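FACT complex subunit POB3 (Chaetomium thermophilum var. thermophilum, PDB 4KHB) probably serves, as a subunit of the FACT histone chaperone, to reorganize nucleosomes during transcription, DNA replication and repair. Local coordinates at residues C24-E28 against N29-W33; F130-Y134 against S135-N139. All coordinates share one frame; numbering follows the deposited sequence.

Interaction 1 of 2, residues C24-E28 against N29-W33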
ATOM      1  N   CYS H  24       7.630 -17.168 -12.893  1.00 28.90           N
ATOM      2  CA  CYS H  24       6.694 -16.413 -13.718  1.00 21.50           C
ATOM      3  C   CYS H  24       7.018 -16.546 -15.202  1.00 19.94           C
ATOM      4  O   CYS H  24       8.102 -16.160 -15.642  1.00 26.23           O
ATOM      5  CB  CYS H  24       6.710 -14.939 -13.312  1.00 26.12           C
ATOM      6  SG  CYS H  24       5.388 -13.944 -14.039  1.00 38.26           S
ATOM      7  N   ARG H  25       6.084 -17.098 -15.968  1.00 25.71           N
ATOM      8  CA  ARG H  25       6.280 -17.303 -17.401  1.00 25.39           C
ATOM      9  C   ARG H  25       5.312 -16.497 -18.246  1.00 24.26           C
ATOM     10  O   ARG H  25       4.101 -16.540 -18.028  1.00 21.55           O
ATOM     11  CB  ARG H  25       6.178 -18.788 -17.759  1.00 31.01           C
ATOM     12  CG  ARG H  25       7.453 -19.549 -17.444  1.00 35.60           C
ATOM     13  CD  ARG H  25       7.239 -20.911 -16.820  1.00 34.65           C
ATOM     14  NE  ARG H  25       8.244 -21.857 -17.299  1.00 42.74           N
ATOM     15  CZ  ARG H  25       8.494 -23.038 -16.743  1.00 52.49           C
ATOM     16  NH1 ARG H  25       7.837 -23.414 -15.655  1.00 61.26           N
ATOM     17  NH2 ARG H  25       9.424 -23.829 -17.255  1.00 46.28           N
ATOM     18  N   PHE H  26       5.863 -15.718 -19.174  1.00 24.62           N
ATOM     19  CA  PHE H  26       5.050 -14.945 -20.102  1.00 20.96           C
ATOM     20  C   PHE H  26       5.022 -15.607 -21.489  1.00 23.12           C
ATOM     21  O   PHE H  26       6.060 -16.039 -22.005  1.00 24.34           O
ATOM     22  CB  PHE H  26       5.571 -13.513 -20.190  1.00 26.57           C
ATOM     23  CG  PHE H  26       5.383 -12.726 -18.922  1.00 14.81           C
ATOM     24  CD1 PHE H  26       4.195 -12.053 -18.678  1.00 20.78           C
ATOM     25  CD2 PHE H  26       6.397 -12.653 -17.976  1.00 16.67           C
ATOM     26  CE1 PHE H  26       4.016 -11.326 -17.514  1.00 15.74           C
ATOM     27  CE2 PHE H  26       6.228 -11.926 -16.809  1.00 18.09           C
ATOM     28  CZ  PHE H  26       5.036 -11.261 -16.577  1.00 10.24           C
ATOM     29  N   ALA H  27       3.827 -15.696 -22.073  1.00 22.02           N
ATOM     30  CA  ALA H  27       3.637 -16.205 -23.433  1.00 23.75           C
ATOM     31  C   ALA H  27       2.649 -15.317 -24.172  1.00 20.58           C
ATOM     32  O   ALA H  27       2.030 -14.440 -23.571  1.00 23.35           O
ATOM     33  CB  ALA H  27       3.141 -17.639 -23.420  1.00 22.83           C
ATOM     34  N   GLU H  28       2.503 -15.554 -25.472  1.00 23.32           N
ATOM     35  CA  GLU H  28       1.558 -14.809 -26.300  1.00 26.79           C
ATOM     36  C   GLU H  28       0.109 -14.846 -25.803  1.00 24.28           C
ATOM     37  O   GLU H  28      -0.624 -13.869 -25.956  1.00 23.55           O
ATOM     38  CB  GLU H  28       1.629 -15.291 -27.755  1.00 25.09           C
ATOM     39  CG  GLU H  28       2.239 -14.275 -28.714  1.00 42.17           C
ATOM     40  CD  GLU H  28       2.403 -14.813 -30.124  1.00 55.70           C
ATOM     41  OE1 GLU H  28       2.027 -15.977 -30.367  1.00 70.06           O
ATOM     42  OE2 GLU H  28       2.907 -14.068 -30.991  1.00 55.82           O
ATOM     43  N   ASN H  29      -0.302 -15.968 -25.218  1.00 27.56           N
ATOM     44  CA  ASN H  29      -1.702 -16.139 -24.827  1.00 32.08           C
ATOM     45  C   ASN H  29      -2.014 -15.732 -23.383  1.00 30.82           C
ATOM     46  O   ASN H  29      -3.171 -15.785 -22.960  1.00 35.23           O
ATOM     47  CB  ASN H  29      -2.163 -17.583 -25.072  1.00 31.19           C
ATOM     48  CG  ASN H  29      -1.408 -18.592 -24.231  1.00 29.38           C
ATOM     49  OD1 ASN H  29      -0.190 -18.505 -24.075  1.00 35.10           O
ATOM     50  ND2 ASN H  29      -2.131 -19.562 -23.684  1.00 45.39           N
ATOM     51  N   GLY H  30      -0.990 -15.336 -22.628  1.00 33.35           N
ATOM     52  CA  GLY H  30      -1.194 -14.893 -21.256  1.00 32.97           C
ATOM     53  C   GLY H  30      -0.040 -15.219 -20.323  1.00 29.48           C
ATOM     54  O   GLY H  30       1.073 -15.486 -20.782  1.00 24.99           O
ATOM     55  N   LEU H  31      -0.289 -15.184 -19.014  1.00 27.95           N
ATOM     56  CA  LEU H  31       0.782 -15.437 -18.048  1.00 29.71           C
ATOM     57  C   LEU H  31       0.432 -16.539 -17.052  1.00 31.69           C
ATOM     58  O   LEU H  31      -0.737 -16.739 -16.704  1.00 34.51           O
ATOM     59  CB  LEU H  31       1.248 -14.139 -17.359  1.00 28.27           C
ATOM     60  CG  LEU H  31       1.064 -13.720 -15.886  1.00 31.34           C
ATOM     61  CD1 LEU H  31      -0.386 -13.693 -15.460  1.00 29.33           C
ATOM     62  CD2 LEU H  31       1.899 -14.539 -14.898  1.00 35.03           C
ATOM     63  N   GLY H  32       1.463 -17.244 -16.596  1.00 27.93           N
ATOM     64  CA  GLY H  32       1.297 -18.280 -15.599  1.00 23.75           C
ATOM     65  C   GLY H  32       2.342 -18.150 -14.513  1.00 24.30           C
ATOM     66  O   GLY H  32       3.510 -17.848 -14.779  1.00 24.19           O
ATOM     67  N   TRP H  33       1.917 -18.401 -13.283  1.00 24.46           N
ATOM     68  CA  TRP H  33       2.798 -18.363 -12.130  1.00 24.04           C
ATOM     69  C   TRP H  33       2.692 -19.679 -11.376  1.00 27.35           C
ATOM     70  O   TRP H  33       1.592 -20.204 -11.182  1.00 29.50           O
ATOM     71  CB  TRP H  33       2.444 -17.183 -11.226  1.00 21.40           C
ATOM     72  CG  TRP H  33       3.327 -17.063 -10.032  1.00 21.39           C
ATOM     73  CD1 TRP H  33       4.534 -16.430  -9.959  1.00 19.12           C
ATOM     74  CD2 TRP H  33       3.057 -17.569  -8.722  1.00 18.09           C
ATOM     75  NE1 TRP H  33       5.040 -16.526  -8.683  1.00 18.87           N
ATOM     76  CE2 TRP H  33       4.150 -17.219  -7.904  1.00 18.97           C
ATOM     77  CE3 TRP H  33       1.999 -18.290  -8.162  1.00 18.38           C
ATOM     78  CZ2 TRP H  33       4.212 -17.567  -6.553  1.00 18.18           C
ATOM     79  CZ3 TRP H  33       2.062 -18.633  -6.825  1.00 16.59           C
ATOM     80  CH2 TRP H  33       3.158 -18.271  -6.035  1.00 17.08           C
TER

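Interaction 2 of 2, residues F130-Y134 against S135-N139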
ATOM      1  N   PHE H 130      -0.521   5.098  -1.813  1.00  6.90           N
ATOM      2  CA  PHE H 130      -0.917   3.697  -1.667  1.00 13.54           C
ATOM      3  C   PHE H 130      -2.209   3.361  -2.416  1.00 11.82           C
ATOM      4  O   PHE H 130      -2.974   4.253  -2.789  1.00 10.77           O
ATOM      5  CB  PHE H 130      -1.026   3.311  -0.191  1.00  9.32           C
ATOM      6  CG  PHE H 130      -2.040   4.108   0.577  1.00  8.82           C
ATOM      7  CD1 PHE H 130      -3.337   3.639   0.739  1.00  8.13           C
ATOM      8  CD2 PHE H 130      -1.689   5.319   1.160  1.00  7.50           C
ATOM      9  CE1 PHE H 130      -4.269   4.367   1.458  1.00 10.22           C
ATOM     10  CE2 PHE H 130      -2.613   6.053   1.879  1.00  4.16           C
ATOM     11  CZ  PHE H 130      -3.907   5.576   2.029  1.00  4.89           C
ATOM     12  N   GLU H 131      -2.448   2.069  -2.629  1.00 10.23           N
ATOM     13  CA  GLU H 131      -3.628   1.608  -3.352  1.00 13.71           C
ATOM     14  C   GLU H 131      -4.324   0.492  -2.580  1.00 12.86           C
ATOM     15  O   GLU H 131      -3.663  -0.371  -1.995  1.00 14.94           O
ATOM     16  CB  GLU H 131      -3.235   1.097  -4.741  1.00 12.71           C
ATOM     17  CG  GLU H 131      -2.565   2.129  -5.633  1.00 21.29           C
ATOM     18  CD  GLU H 131      -1.070   1.915  -5.733  1.00 22.36           C
ATOM     19  OE1 GLU H 131      -0.514   1.212  -4.863  1.00 24.38           O
ATOM     20  OE2 GLU H 131      -0.452   2.443  -6.680  1.00 27.82           O
ATOM     21  N   ILE H 132      -5.654   0.513  -2.572  1.00 10.78           N
ATOM     22  CA  ILE H 132      -6.438  -0.546  -1.940  1.00 10.16           C
ATOM     23  C   ILE H 132      -7.388  -1.188  -2.947  1.00 10.27           C
ATOM     24  O   ILE H 132      -8.340  -0.551  -3.406  1.00  8.01           O
ATOM     25  CB  ILE H 132      -7.252  -0.011  -0.752  1.00 12.13           C
ATOM     26  CG1 ILE H 132      -6.312   0.583   0.295  1.00 14.76           C
ATOM     27  CG2 ILE H 132      -8.058  -1.129  -0.109  1.00  5.71           C
ATOM     28  CD1 ILE H 132      -6.818   1.857   0.920  1.00 21.21           C
ATOM     29  N   PRO H 133      -7.122  -2.455  -3.303  1.00 12.53           N
ATOM     30  CA  PRO H 133      -7.976  -3.204  -4.234  1.00 12.50           C
ATOM     31  C   PRO H 133      -9.353  -3.458  -3.635  1.00  9.31           C
ATOM     32  O   PRO H 133      -9.445  -3.781  -2.450  1.00  9.58           O
ATOM     33  CB  PRO H 133      -7.222  -4.531  -4.430  1.00  9.99           C
ATOM     34  CG  PRO H 133      -5.843  -4.302  -3.899  1.00 14.73           C
ATOM     35  CD  PRO H 133      -5.946  -3.227  -2.866  1.00 11.86           C
ATOM     36  N   TYR H 134     -10.401  -3.288  -4.439  1.00 10.04           N
ATOM     37  CA  TYR H 134     -11.779  -3.458  -3.982  1.00 10.90           C
ATOM     38  C   TYR H 134     -12.040  -4.859  -3.425  1.00 10.25           C
ATOM     39  O   TYR H 134     -12.843  -5.033  -2.507  1.00 13.96           O
ATOM     40  CB  TYR H 134     -12.754  -3.143  -5.124  1.00  9.02           C
ATOM     41  CG  TYR H 134     -12.713  -1.697  -5.578  1.00  8.74           C
ATOM     42  CD1 TYR H 134     -12.403  -0.680  -4.686  1.00 10.10           C
ATOM     43  CD2 TYR H 134     -12.967  -1.355  -6.900  1.00  9.36           C
ATOM     44  CE1 TYR H 134     -12.357   0.636  -5.091  1.00 11.38           C
ATOM     45  CE2 TYR H 134     -12.921  -0.038  -7.317  1.00  9.45           C
ATOM     46  CZ  TYR H 134     -12.616   0.952  -6.405  1.00 11.92           C
ATOM     47  OH  TYR H 134     -12.566   2.269  -6.802  1.00 12.37           O
ATOM     48  N   SER H 135     -11.346  -5.849  -3.978  1.00 10.31           N
ATOM     49  CA  SER H 135     -11.519  -7.240  -3.570  1.00 16.31           C
ATOM     50  C   SER H 135     -11.080  -7.490  -2.128  1.00 15.79           C
ATOM     51  O   SER H 135     -11.473  -8.487  -1.519  1.00 18.97           O
ATOM     52  CB  SER H 135     -10.759  -8.168  -4.523  1.00 12.54           C
ATOM     53  OG  SER H 135      -9.375  -7.865  -4.539  1.00 23.97           O
ATOM     54  N   GLU H 136     -10.267  -6.588  -1.585  1.00 14.97           N
ATOM     55  CA  GLU H 136      -9.791  -6.718  -0.211  1.00 14.01           C
ATOM     56  C   GLU H 136     -10.751  -6.106   0.803  1.00 14.39           C
ATOM     57  O   GLU H 136     -10.678  -6.410   1.995  1.00 13.51           O
ATOM     58  CB  GLU H 136      -8.417  -6.062  -0.065  1.00 12.38           C
ATOM     59  CG  GLU H 136      -7.293  -6.812  -0.756  1.00 19.81           C
ATOM     60  CD  GLU H 136      -6.986  -8.130  -0.081  1.00 26.83           C
ATOM     61  OE1 GLU H 136      -6.769  -8.132   1.150  1.00 24.14           O
ATOM     62  OE2 GLU H 136      -6.966  -9.165  -0.778  1.00 24.85           O
ATOM     63  N   ILE H 137     -11.652  -5.249   0.329  1.00 14.31           N
ATOM     64  CA  ILE H 137     -12.502  -4.468   1.221  1.00 12.28           C
ATOM     65  C   ILE H 137     -13.724  -5.252   1.708  1.00 14.70           C
ATOM     66  O   ILE H 137     -14.528  -5.734   0.907  1.00 12.05           O
ATOM     67  CB  ILE H 137     -12.950  -3.148   0.541  1.00 13.62           C
ATOM     68  CG1 ILE H 137     -11.725  -2.296   0.184  1.00 13.61           C
ATOM     69  CG2 ILE H 137     -13.910  -2.370   1.440  1.00 11.54           C
ATOM     70  CD1 ILE H 137     -12.053  -1.001  -0.539  1.00  8.27           C
ATOM     71  N   ALA H 138     -13.858  -5.361   3.028  1.00 16.01           N
ATOM     72  CA  ALA H 138     -14.964  -6.085   3.646  1.00 14.30           C
ATOM     73  C   ALA H 138     -16.176  -5.177   3.784  1.00 15.41           C
ATOM     74  O   ALA H 138     -17.312  -5.597   3.548  1.00 16.09           O
ATOM     75  CB  ALA H 138     -14.552  -6.641   5.007  1.00 13.89           C
ATOM     76  N   ASN H 139     -15.933  -3.927   4.171  1.00 16.44           N
ATOM     77  CA  ASN H 139     -17.015  -2.961   4.309  1.00 15.54           C
ATOM     78  C   ASN H 139     -16.601  -1.510   4.109  1.00 16.33           C
ATOM     79  O   ASN H 139     -15.446  -1.137   4.328  1.00 15.99           O
ATOM     80  CB  ASN H 139     -17.692  -3.111   5.677  1.00 21.20           C
ATOM     81  CG  ASN H 139     -19.121  -3.593   5.574  1.00 26.45           C
ATOM     82  OD1 ASN H 139     -19.381  -4.795   5.565  1.00 44.44           O
ATOM     83  ND2 ASN H 139     -20.060  -2.657   5.496  1.00 33.21           N
TER

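Interaction 1 of 2, residues C24-E28 against N29-W33
C24 turns its sulfur away from its own backbone N, with chi1 at -169°, which leans SG across toward the neighbouring strand, 3.6 Å from L31 CD2. L31 answers from an unusual rotation: chi1 is 111°, away from the staggered values, and CD2 reaches the thiol while CB remains beside the ring of F26. That ring runs alongside L31, both side chains pointing the same way, with F26 CD1 3.8 Å from L31 CB; the approach is oblique to the ring. At the far end of this face, C24 CB sits at the edge of the W33 indole, near its plane and 4.3 Å from W33 CD1. The indole NE1 is taken by the carbonyl of I13, which helps fix its rotation.

Beneath these side chains the backbone zips up in two hydrogen-bonded pairs. R25 and G32 make a reciprocal pair: R25 N to G32 O is 2.9 Å and almost straight at 177°, and G32 N returns to R25 O at 3.1 Å. Nearer the turn, A27 N gives to G30 O at 3.0 Å. The return bond from G30 N to A27 O stretches to 3.3 Å, its donor standing well above the carbonyl plane where the chain curves through E28 and N29. On the other face, A27 CB brushes N29 OD1 at 3.5 Å.

C24, F26, L31 and W33 form the apolar side; F26 packs on L86 and I89 of helix 83-92, while L31 leans on F42 and L44. This is a beta hairpin with a two-residue loop, E28 and N29, in a type I turn from A27 to G30, within the antiparallel first sheet of the N-terminal PH-like domain.

Interaction 2 of 2, residues F130-Y134 against S135-N139
I137 reaches back over I132, crossing it at about a right angle, with its CG1 3.9 Å from I132 CG2. Its CD1 goes on to the edge of the Y134 ring, lying near the ring plane 4.2 Å from Y134 CD1. The Y134 and I137 side chains run side by side; both first torsions are near -60° (Y134 -65°, I137 -60°), each chain starting beside its backbone N.

Between them the chain makes a tight 3-10 turn: E136 N bonds to P133 O at 3.1 Å, and I137 N to Y134 O also at 3.1 Å, each donor sitting well above its carbonyl plane. In the second PH-like domain this turn carries the chain from strand 127-133, in one sheet, to strand 137-144, in the next, and at A138 and N139 that strand forms a classic beta bulge opposite E151. I132 is buried against F152 and I181, and I137 packs on V150.

Outside the turn, Y134 OH bonds to the carbonyl of G116. E136 is a buried residue, and its OE1 accepts from the backbone N of A171, while P133 and E136 pack on M41 of the SPT16D chain.

Overall arrangement
Near the N terminus, interaction 1 closes the hairpin between strands 22-27 and 30-35, neighbours in one sheet of the first PH-like domain. The chain then builds the rest of that domain, including helix 83-92, before entering the second. There interaction 2 closes a 3-10 turn, which joins two different sheets instead of adjacent partners in one. The two contacts lie in series, neither nested nor crossed, on opposite sides of the chain's centre. The centres of interaction 1 and interaction 2 are about 26 Å apart, and the nearest atoms of interactions 1 and 2 about 14 Å apart. The SPT16D subunit comes within reach of residues 130-139, whereas no other chain of the assembly touches residues 24-33.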